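Side-chain contacts in glycosylation Associate Protein 2 (Streptococcus agalactiae serotype V, PDB 6OYC), which belongs to the Gap123 complex of a streptococcal accessory Sec system and probably takes part in the glycosylation and secretion of an exported protein: residues Q108-D111 against Q117-R120; A216-F221 against A241-A246; Y300-R305 against G309-W314. All coordinates share one frame; numbering follows the deposited sequence.

How the interactions relate
Along the chain the three contacts follow one another in series, each in a different sheet. Interaction 1 joins edge strand 108-110 of the N-terminal parallel sheet to helix 115-125. Interaction 2 reaches across strand 198-208, from strand 215-222 to strand 238-247, in an antiparallel sheet. Interaction 3 lies in the alpha/beta-hydrolase-like part, on the loop that leads from strand 297-301 of the mixed sheet to helix 313-318. The centres of interactions 1 and 2 and those of 1 and 3 are about 28 Å apart, and those of 2 and 3 about 33 Å. None touches another, so the three report separately on an alpha/beta region, a beta-rich region and a hydrolase-like region of one protein.

Interaction 1 (Q108-D111 against Q117-R120); sequences QRYD and QLIR
The carbonyl O of Asp111 accepts a hydrogen bond from a water 2.9 Å away, and the same water receives one from Gln117 NE2 at 3.2 Å. Gln117 reaches the water with a fully extended side chain, its CG anti to the backbone N (chi1 178°). The amide nitrogen otherwise comes no nearer than 4.2 Å to Asp111 CB, so the link between these two exposed residues is indirect. The Asp111 carboxylate turns to its own turn instead, where OD1 accepts a hydrogen bond from Ser113 N. Strand 108-110 is an edge strand of a parallel sheet with the order 2-1-3-4-5, as in flavodoxin-like folds, and helix 115-125 follows it directly. Away from the water, the contact is apolar. Leu118 places CD2 over one face of the Tyr110 ring in a CH-pi contact, 3.9 Å from the ring centroid and 17° off its normal. Leu118 CD2 sits toward the CB end of the ring, nearest Tyr110 CG at 3.7 Å. Leu118 CD1, the other branch, lies 4.1 Å from Tyr110 CB. Both side chains are buried and both touch Leu64 of strand 62-65, while Tyr110 OH makes a weak hydrogen bond to Leu65 O.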
loop_
_atom_site.group_PDB
_atom_site.type_symbol
_atom_site.label_atom_id
_atom_site.label_comp_id
_atom_site.label_asym_id
_atom_site.label_seq_id
_atom_site.Cartn_x
_atom_site.Cartn_y
_atom_site.Cartn_z
ATOM N N GLN B 108 -11.834 -13.895 -1.620
ATOM C CA GLN B 108 -10.556 -14.377 -2.122
ATOM C C GLN B 108 -10.696 -15.824 -2.572
ATOM O O GLN B 108 -11.393 -16.627 -1.943
ATOM C CB GLN B 108 -9.463 -14.265 -1.044
ATOM C CG GLN B 108 -9.340 -12.875 -0.396
ATOM C CD GLN B 108 -7.936 -12.592 0.130
ATOM O OE1 GLN B 108 -6.953 -12.926 -0.523
ATOM N NE2 GLN B 108 -7.841 -11.972 1.315
ATOM N N ARG B 109 -10.038 -16.154 -3.669
ATOM C CA ARG B 109 -10.103 -17.492 -4.226
ATOM C C ARG B 109 -8.854 -18.255 -3.810
ATOM O O ARG B 109 -7.741 -17.738 -3.929
ATOM C CB ARG B 109 -10.228 -17.433 -5.749
ATOM C CG ARG B 109 -11.456 -16.667 -6.218
ATOM C CD ARG B 109 -12.734 -17.437 -5.908
ATOM N NE ARG B 109 -13.869 -16.955 -6.696
ATOM C CZ ARG B 109 -14.470 -17.651 -7.663
ATOM N NH1 ARG B 109 -14.062 -18.875 -7.972
ATOM N NH2 ARG B 109 -15.500 -17.124 -8.313
ATOM N N TYR B 110 -9.042 -19.468 -3.300
ATOM C CA TYR B 110 -7.946 -20.285 -2.805
ATOM C C TYR B 110 -7.890 -21.574 -3.605
ATOM O O TYR B 110 -8.858 -21.955 -4.275
ATOM C CB TYR B 110 -8.110 -20.604 -1.314
ATOM C CG TYR B 110 -9.293 -21.506 -1.034
ATOM C CD1 TYR B 110 -10.572 -20.986 -0.813
ATOM C CD2 TYR B 110 -9.136 -22.880 -1.003
ATOM C CE1 TYR B 110 -11.654 -21.834 -0.545
ATOM C CE2 TYR B 110 -10.196 -23.719 -0.759
ATOM C CZ TYR B 110 -11.457 -23.195 -0.529
ATOM O OH TYR B 110 -12.485 -24.083 -0.285
ATOM N N ASP B 111 -6.749 -22.254 -3.499
ATOM C CA ASP B 111 -6.484 -23.483 -4.241
ATOM C C ASP B 111 -7.010 -24.659 -3.432
ATOM O O ASP B 111 -6.386 -25.092 -2.458
ATOM C CB ASP B 111 -4.996 -23.629 -4.532
ATOM C CG ASP B 111 -4.661 -24.947 -5.200
ATOM O OD1 ASP B 111 -5.599 -25.701 -5.565
ATOM O OD2 ASP B 111 -3.450 -25.226 -5.359
ATOM N N GLN B 117 -1.965 -25.060 2.598
ATOM C CA GLN B 117 -1.558 -23.699 2.267
ATOM C C GLN B 117 -2.522 -22.694 2.887
ATOM O O GLN B 117 -2.096 -21.732 3.543
ATOM C CB GLN B 117 -1.483 -23.515 0.749
ATOM C CG GLN B 117 -1.117 -22.107 0.338
ATOM C CD GLN B 117 -1.010 -21.912 -1.180
ATOM O OE1 GLN B 117 0.046 -21.517 -1.710
ATOM N NE2 GLN B 117 -2.094 -22.191 -1.881
ATOM N N LEU B 118 -3.833 -22.926 2.721
ATOM C CA LEU B 118 -4.818 -21.961 3.202
ATOM C C LEU B 118 -4.823 -21.889 4.720
ATOM O O LEU B 118 -4.941 -20.801 5.294
ATOM C CB LEU B 118 -6.217 -22.312 2.686
ATOM C CG LEU B 118 -7.262 -21.256 3.075
ATOM C CD1 LEU B 118 -6.868 -19.888 2.497
ATOM C CD2 LEU B 118 -8.682 -21.657 2.649
ATOM N N ILE B 119 -4.702 -23.037 5.389
ATOM C CA ILE B 119 -4.609 -23.033 6.844
ATOM C C ILE B 119 -3.413 -22.196 7.299
ATOM O O ILE B 119 -3.524 -21.363 8.206
ATOM C CB ILE B 119 -4.522 -24.477 7.367
ATOM C CG1 ILE B 119 -5.868 -25.169 7.154
ATOM C CG2 ILE B 119 -4.042 -24.504 8.847
ATOM C CD1 ILE B 119 -5.769 -26.647 7.051
ATOM N N ARG B 120 -2.254 -22.401 6.665
ATOM C CA ARG B 120 -1.056 -21.645 7.027
ATOM C C ARG B 120 -1.252 -20.153 6.778
ATOM O O ARG B 120 -0.836 -19.319 7.592
ATOM C CB ARG B 120 0.144 -22.174 6.231
ATOM C CG ARG B 120 1.502 -21.805 6.788
ATOM C CD ARG B 120 1.702 -22.457 8.149
ATOM N NE ARG B 120 3.040 -22.270 8.709
ATOM C CZ ARG B 120 3.352 -22.582 9.968
ATOM N NH1 ARG B 120 2.421 -23.079 10.779
ATOM N NH2 ARG B 120 4.581 -22.390 10.419
HETATM O O HOH W 1 -4.887 -23.204 -0.771
#

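Interaction 2 (A216-F221 against A241-A246); sequences AKEWYF and AVKLFA. With SO4 (sulfate ion), chain P.
A five-stranded antiparallel sheet carries this contact, which reaches across strand 198-208 from edge strand 215-222 to strand 238-247. The outer two both run antiparallel to the strand between them and are therefore parallel to each other, with the CA atoms of Glu218 and Ala241 9.5 Å apart. At that spacing only long side chains can meet. Glu218 and Lys243 do so on the surface of the sheet, forming a salt bridge of 3.6 Å between OE1 and NZ. The two chains cross at about a right angle and touch through their charged ends. Glu218 is extended beyond CG, whereas Lys243 bends at chi2 and again at chi3 (-92°), which swings its ammonium group over the middle strand. There Ser205 hydrogen-bonds through OG to both Glu218 OE1 and Lys243 NZ, so the ion pair and the hydroxyl form one polar cluster spanning three strands. The bridge is long, and the hydroxyl is the stronger polar partner of either charge.

Trp219, next along the strand, turns to the other side of the sheet and touches Leu232 of strand 230-232, which belongs to the second antiparallel sheet; Phe221 packs against the same residue. Lys217 lies on that side too, its CG 3.5 Å above the Trp219 ring plane and offset toward the rim. The indole N-H points outward to a sulfate ion, probably taken up from the crystallisation liquor. Lys217 CE is 3.2 Å from sulfate O2. Trp219 NE1 donates to sulfate O3 at 3.1 Å with an N-H...O angle of 160°, and much less directly to O1, a weak bond bent to 124°.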
loop_
_atom_site.group_PDB
_atom_site.type_symbol
_atom_site.label_atom_id
_atom_site.label_comp_id
_atom_site.label_asym_id
_atom_site.label_seq_id
_atom_site.Cartn_x
_atom_site.Cartn_y
_atom_site.Cartn_z
ATOM N N ALA B 216 19.398 -19.938 13.906
ATOM C CA ALA B 216 18.496 -21.086 13.809
ATOM C C ALA B 216 18.164 -21.455 12.373
ATOM O O ALA B 216 17.736 -22.586 12.125
ATOM C CB ALA B 216 17.181 -20.828 14.557
ATOM N N LYS B 217 18.339 -20.540 11.426
ATOM C CA LYS B 217 17.844 -20.763 10.074
ATOM C C LYS B 217 18.507 -19.760 9.150
ATOM O O LYS B 217 18.698 -18.592 9.521
ATOM C CB LYS B 217 16.308 -20.621 10.019
ATOM C CG LYS B 217 15.684 -20.867 8.632
ATOM C CD LYS B 217 14.837 -22.155 8.600
ATOM C CE LYS B 217 14.424 -22.560 7.166
ATOM N NZ LYS B 217 15.572 -22.881 6.239
ATOM N N GLU B 218 18.880 -20.230 7.961
ATOM C CA GLU B 218 19.435 -19.384 6.911
ATOM C C GLU B 218 18.711 -19.677 5.613
ATOM O O GLU B 218 18.466 -20.844 5.294
ATOM C CB GLU B 218 20.945 -19.624 6.668
ATOM C CG GLU B 218 21.851 -19.002 7.681
ATOM C CD GLU B 218 23.269 -18.811 7.153
ATOM O OE1 GLU B 218 23.854 -17.735 7.404
ATOM O OE2 GLU B 218 23.786 -19.732 6.481
ATOM N N TRP B 219 18.417 -18.619 4.853
ATOM C CA TRP B 219 17.951 -18.711 3.477
ATOM C C TRP B 219 18.926 -18.003 2.545
ATOM O O TRP B 219 19.721 -17.155 2.970
ATOM C CB TRP B 219 16.576 -18.065 3.296
ATOM C CG TRP B 219 15.469 -18.495 4.225
ATOM C CD1 TRP B 219 14.448 -19.351 3.928
ATOM C CD2 TRP B 219 15.228 -18.036 5.566
ATOM N NE1 TRP B 219 13.605 -19.470 5.003
ATOM C CE2 TRP B 219 14.048 -18.665 6.015
ATOM C CE3 TRP B 219 15.900 -17.163 6.432
ATOM C CZ2 TRP B 219 13.522 -18.459 7.304
ATOM C CZ3 TRP B 219 15.377 -16.947 7.705
ATOM C CH2 TRP B 219 14.194 -17.595 8.132
ATOM N N TYR B 220 18.828 -18.314 1.252
ATOM C CA TYR B 220 19.576 -17.580 0.238
ATOM C C TYR B 220 18.663 -17.304 -0.950
ATOM O O TYR B 220 17.730 -18.058 -1.223
ATOM C CB TYR B 220 20.831 -18.336 -0.231
ATOM C CG TYR B 220 20.475 -19.498 -1.123
ATOM C CD1 TYR B 220 20.078 -20.718 -0.579
ATOM C CD2 TYR B 220 20.486 -19.372 -2.513
ATOM C CE1 TYR B 220 19.713 -21.784 -1.393
ATOM C CE2 TYR B 220 20.116 -20.441 -3.331
ATOM C CZ TYR B 220 19.733 -21.640 -2.761
ATOM O OH TYR B 220 19.367 -22.711 -3.556
ATOM N N PHE B 221 18.945 -16.214 -1.653
ATOM C CA PHE B 221 18.181 -15.854 -2.840
ATOM C C PHE B 221 19.121 -15.172 -3.818
ATOM O O PHE B 221 19.909 -14.300 -3.428
ATOM C CB PHE B 221 16.989 -14.939 -2.480
ATOM C CG PHE B 221 16.015 -15.582 -1.532
ATOM C CD1 PHE B 221 15.044 -16.458 -2.001
ATOM C CD2 PHE B 221 16.110 -15.356 -0.162
ATOM C CE1 PHE B 221 14.180 -17.090 -1.121
ATOM C CE2 PHE B 221 15.253 -15.974 0.719
ATOM C CZ PHE B 221 14.278 -16.840 0.247
ATOM N N ALA B 241 20.080 -11.087 10.055
ATOM C CA ALA B 241 21.277 -10.467 9.500
ATOM C C ALA B 241 21.313 -10.718 7.998
ATOM O O ALA B 241 21.025 -11.830 7.540
ATOM C CB ALA B 241 22.541 -11.019 10.153
ATOM N N VAL B 242 21.652 -9.688 7.225
ATOM C CA VAL B 242 21.557 -9.747 5.770
ATOM C C VAL B 242 22.929 -9.479 5.189
ATOM O O VAL B 242 23.557 -8.471 5.540
ATOM C CB VAL B 242 20.532 -8.738 5.222
ATOM C CG1 VAL B 242 20.499 -8.784 3.695
ATOM C CG2 VAL B 242 19.173 -9.036 5.787
ATOM N N LYS B 243 23.400 -10.397 4.329
ATOM C CA LYS B 243 24.658 -10.290 3.595
ATOM C C LYS B 243 24.388 -10.433 2.099
ATOM O O LYS B 243 23.505 -11.186 1.686
ATOM C CB LYS B 243 25.666 -11.378 4.030
ATOM C CG LYS B 243 26.028 -11.351 5.508
ATOM C CD LYS B 243 26.266 -12.752 6.071
ATOM C CE LYS B 243 24.989 -13.357 6.668
ATOM N NZ LYS B 243 25.325 -14.483 7.611
ATOM N N LEU B 244 25.154 -9.725 1.281
ATOM C CA LEU B 244 25.047 -9.846 -0.168
ATOM C C LEU B 244 26.378 -10.343 -0.735
ATOM O O LEU B 244 27.441 -9.852 -0.353
ATOM C CB LEU B 244 24.630 -8.514 -0.803
ATOM C CG LEU B 244 24.440 -8.432 -2.328
ATOM C CD1 LEU B 244 23.548 -7.301 -2.683
ATOM C CD2 LEU B 244 25.750 -8.163 -2.997
ATOM N N PHE B 245 26.308 -11.347 -1.602
ATOM C CA PHE B 245 27.438 -11.874 -2.354
ATOM C C PHE B 245 27.234 -11.567 -3.834
ATOM O O PHE B 245 26.102 -11.390 -4.298
ATOM C CB PHE B 245 27.585 -13.393 -2.175
ATOM C CG PHE B 245 27.921 -13.817 -0.775
ATOM C CD1 PHE B 245 26.991 -13.726 0.238
ATOM C CD2 PHE B 245 29.162 -14.345 -0.478
ATOM C CE1 PHE B 245 27.318 -14.120 1.532
ATOM C CE2 PHE B 245 29.481 -14.746 0.810
ATOM C CZ PHE B 245 28.557 -14.628 1.809
ATOM N N ALA B 246 28.342 -11.502 -4.568
ATOM C CA ALA B 246 28.314 -11.201 -5.989
ATOM C C ALA B 246 29.436 -11.951 -6.689
ATOM O O ALA B 246 30.402 -12.407 -6.068
ATOM C CB ALA B 246 28.456 -9.700 -6.263
HETATM S S SO4 P . 11.644 -22.623 4.509
HETATM O O1 SO4 P . 12.354 -21.978 3.415
HETATM O O2 SO4 P . 12.419 -23.785 4.941
HETATM O O3 SO4 P . 11.496 -21.654 5.599
HETATM O O4 SO4 P . 10.323 -23.050 4.030
#

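Interaction 3 (Y300-R305 against G309-W314); sequences YFSGFR and GFEGFW
Glu311 is the tightly held part of this contact, gripped at its backbone and at its carboxylate by the turn that follows strand 297-301. Glu311 N donates to Ser302 OG at 2.8 Å, nearly straight at 166°. The Glu311 side chain, extended beyond CG, comes back over the turn so that Glu311 OE1 accepts a hydrogen bond from Gly303 N at 2.7 Å. This donor approaches from above the carboxylate, about 60° out of its plane. Glu311 CB also packs on Ser302, 3.4 Å from OG. On the strand side, Tyr300 turns the edge of its ring toward the Glu311 carbonyl, with Tyr300 CD2 3.3 Å from Glu311 O. The ring and carboxylate planes are nearly parallel, and Tyr300 OH lies 3.6 Å from Glu311 OE1. Gly312, the N-cap of helix 313-318, follows with its CA 4.0 Å from Tyr300 CE2.

The strand, this helix and strand 323-327 form a beta-alpha-beta unit in a sheet whose strand order, 1-2-4-3-5-6-7-8, is that of alpha/beta hydrolases. Gly303 is close to, but not in contact with, a possible Ser-His-Asp triad, and Tyr300 touches a possible nucleophile elbow.

Arg305, partly exposed, is the looser side. Its chain bends at chi3 and lays the guanidinium face beneath Gly309 O, without a hydrogen bond to it, while Glu311 CG lies at the guanidinium edge, 3.4 Å from Arg305 NH1. NE is bonded instead to Ala307 O, within the connecting loop, and a glycerol, probably from the crystallisation liquor, lies close by.

Ser302 OG accepts from Glu311 N and donates its own proton to Ile326 O, so the buried hydroxyl is used in both directions. The Arg305 guanidinium makes no salt bridge with Glu311, yet its nearby positive charge would probably help to steady the carboxylate that holds the Gly303 N-H.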
loop_
_atom_site.group_PDB
_atom_site.type_symbol
_atom_site.label_atom_id
_atom_site.label_comp_id
_atom_site.label_asym_id
_atom_site.label_seq_id
_atom_site.Cartn_x
_atom_site.Cartn_y
_atom_site.Cartn_z
ATOM N N TYR B 300 -8.206 8.104 -2.154
ATOM C CA TYR B 300 -7.321 8.883 -1.290
ATOM C C TYR B 300 -5.878 8.466 -1.534
ATOM O O TYR B 300 -5.523 7.308 -1.296
ATOM C CB TYR B 300 -7.675 8.690 0.182
ATOM C CG TYR B 300 -6.854 9.548 1.119
ATOM C CD1 TYR B 300 -6.891 10.941 1.033
ATOM C CD2 TYR B 300 -6.043 8.969 2.103
ATOM C CE1 TYR B 300 -6.144 11.731 1.893
ATOM C CE2 TYR B 300 -5.286 9.755 2.962
ATOM C CZ TYR B 300 -5.343 11.135 2.855
ATOM O OH TYR B 300 -4.602 11.918 3.711
ATOM N N PHE B 301 -5.056 9.404 -2.017
ATOM C CA PHE B 301 -3.618 9.182 -2.113
ATOM C C PHE B 301 -2.958 9.466 -0.764
ATOM O O PHE B 301 -3.174 10.529 -0.168
ATOM C CB PHE B 301 -2.991 10.078 -3.176
ATOM C CG PHE B 301 -3.276 9.661 -4.597
ATOM C CD1 PHE B 301 -4.507 9.930 -5.181
ATOM C CD2 PHE B 301 -2.299 9.055 -5.366
ATOM C CE1 PHE B 301 -4.768 9.572 -6.484
ATOM C CE2 PHE B 301 -2.558 8.696 -6.682
ATOM C CZ PHE B 301 -3.794 8.952 -7.241
ATOM N N SER B 302 -2.142 8.526 -0.289
ATOM C CA SER B 302 -1.499 8.701 1.004
ATOM C C SER B 302 -0.478 9.830 0.943
ATOM O O SER B 302 0.186 10.045 -0.079
ATOM C CB SER B 302 -0.812 7.405 1.448
ATOM O OG SER B 302 -1.741 6.363 1.667
ATOM N N GLY B 303 -0.354 10.549 2.057
ATOM C CA GLY B 303 0.695 11.536 2.197
ATOM C C GLY B 303 2.075 10.890 2.389
ATOM O O GLY B 303 2.259 9.672 2.346
ATOM N N PHE B 304 3.066 11.755 2.597
ATOM C CA PHE B 304 4.432 11.323 2.854
ATOM C C PHE B 304 4.522 10.639 4.216
ATOM O O PHE B 304 3.978 11.145 5.199
ATOM C CB PHE B 304 5.354 12.538 2.788
ATOM C CG PHE B 304 6.796 12.254 3.145
ATOM C CD1 PHE B 304 7.208 12.213 4.476
ATOM C CD2 PHE B 304 7.751 12.080 2.148
ATOM C CE1 PHE B 304 8.531 11.972 4.811
ATOM C CE2 PHE B 304 9.085 11.840 2.472
ATOM C CZ PHE B 304 9.471 11.786 3.812
ATOM N N ARG B 305 5.222 9.497 4.283
ATOM C CA ARG B 305 5.370 8.758 5.538
ATOM C C ARG B 305 6.516 7.752 5.421
ATOM O O ARG B 305 6.521 6.919 4.511
ATOM C CB ARG B 305 4.052 8.040 5.924
ATOM C CG ARG B 305 3.429 7.127 4.810
ATOM C CD ARG B 305 2.093 6.427 5.228
ATOM N NE ARG B 305 2.243 5.286 6.148
ATOM C CZ ARG B 305 1.296 4.868 7.001
ATOM N NH1 ARG B 305 0.128 5.497 7.064
ATOM N NH2 ARG B 305 1.508 3.827 7.806
ATOM N N GLY B 309 2.786 1.746 4.271
ATOM C CA GLY B 309 1.391 1.362 4.386
ATOM C C GLY B 309 0.455 2.466 3.921
ATOM O O GLY B 309 0.874 3.548 3.512
ATOM N N PHE B 310 -0.844 2.161 3.982
ATOM C CA PHE B 310 -1.875 3.101 3.537
ATOM C C PHE B 310 -2.255 4.087 4.632
ATOM O O PHE B 310 -2.456 3.709 5.791
ATOM C CB PHE B 310 -3.136 2.364 3.103
ATOM C CG PHE B 310 -2.924 1.413 1.977
ATOM C CD1 PHE B 310 -2.828 1.879 0.670
ATOM C CD2 PHE B 310 -2.826 0.051 2.220
ATOM C CE1 PHE B 310 -2.620 1.006 -0.380
ATOM C CE2 PHE B 310 -2.626 -0.837 1.181
ATOM C CZ PHE B 310 -2.529 -0.363 -0.135
ATOM N N GLU B 311 -2.374 5.353 4.246
ATOM C CA GLU B 311 -2.982 6.384 5.072
ATOM C C GLU B 311 -4.482 6.466 4.823
ATOM O O GLU B 311 -4.958 6.248 3.704
ATOM C CB GLU B 311 -2.386 7.747 4.757
ATOM C CG GLU B 311 -1.335 8.210 5.691
ATOM C CD GLU B 311 -0.916 9.632 5.386
ATOM O OE1 GLU B 311 -1.551 10.282 4.507
ATOM O OE2 GLU B 311 0.052 10.089 6.024
ATOM N N GLY B 312 -5.225 6.817 5.874
ATOM C CA GLY B 312 -6.608 7.224 5.705
ATOM C C GLY B 312 -7.616 6.114 5.556
ATOM O O GLY B 312 -8.691 6.352 4.999
ATOM N N PHE B 313 -7.313 4.908 6.039
ATOM C CA PHE B 313 -8.281 3.816 5.998
ATOM C C PHE B 313 -9.560 4.176 6.749
ATOM O O PHE B 313 -10.667 4.084 6.211
ATOM C CB PHE B 313 -7.663 2.555 6.592
ATOM C CG PHE B 313 -8.584 1.357 6.590
ATOM C CD1 PHE B 313 -8.796 0.630 5.428
ATOM C CD2 PHE B 313 -9.227 0.960 7.752
ATOM C CE1 PHE B 313 -9.621 -0.478 5.420
ATOM C CE2 PHE B 313 -10.070 -0.145 7.760
ATOM C CZ PHE B 313 -10.266 -0.868 6.588
ATOM N N TRP B 314 -9.430 4.562 8.012
ATOM C CA TRP B 314 -10.634 4.764 8.803
ATOM C C TRP B 314 -11.413 5.986 8.332
ATOM O O TRP B 314 -12.648 5.982 8.347
ATOM C CB TRP B 314 -10.266 4.863 10.276
ATOM C CG TRP B 314 -9.781 3.566 10.800
ATOM C CD1 TRP B 314 -8.507 3.264 11.218
ATOM C CD2 TRP B 314 -10.550 2.372 10.963
ATOM N NE1 TRP B 314 -8.445 1.951 11.625
ATOM C CE2 TRP B 314 -9.683 1.383 11.483
ATOM C CE3 TRP B 314 -11.884 2.039 10.707
ATOM C CZ2 TRP B 314 -10.107 0.087 11.759
ATOM C CZ3 TRP B 314 -12.310 0.749 10.989
ATOM C CH2 TRP B 314 -11.421 -0.212 11.516
#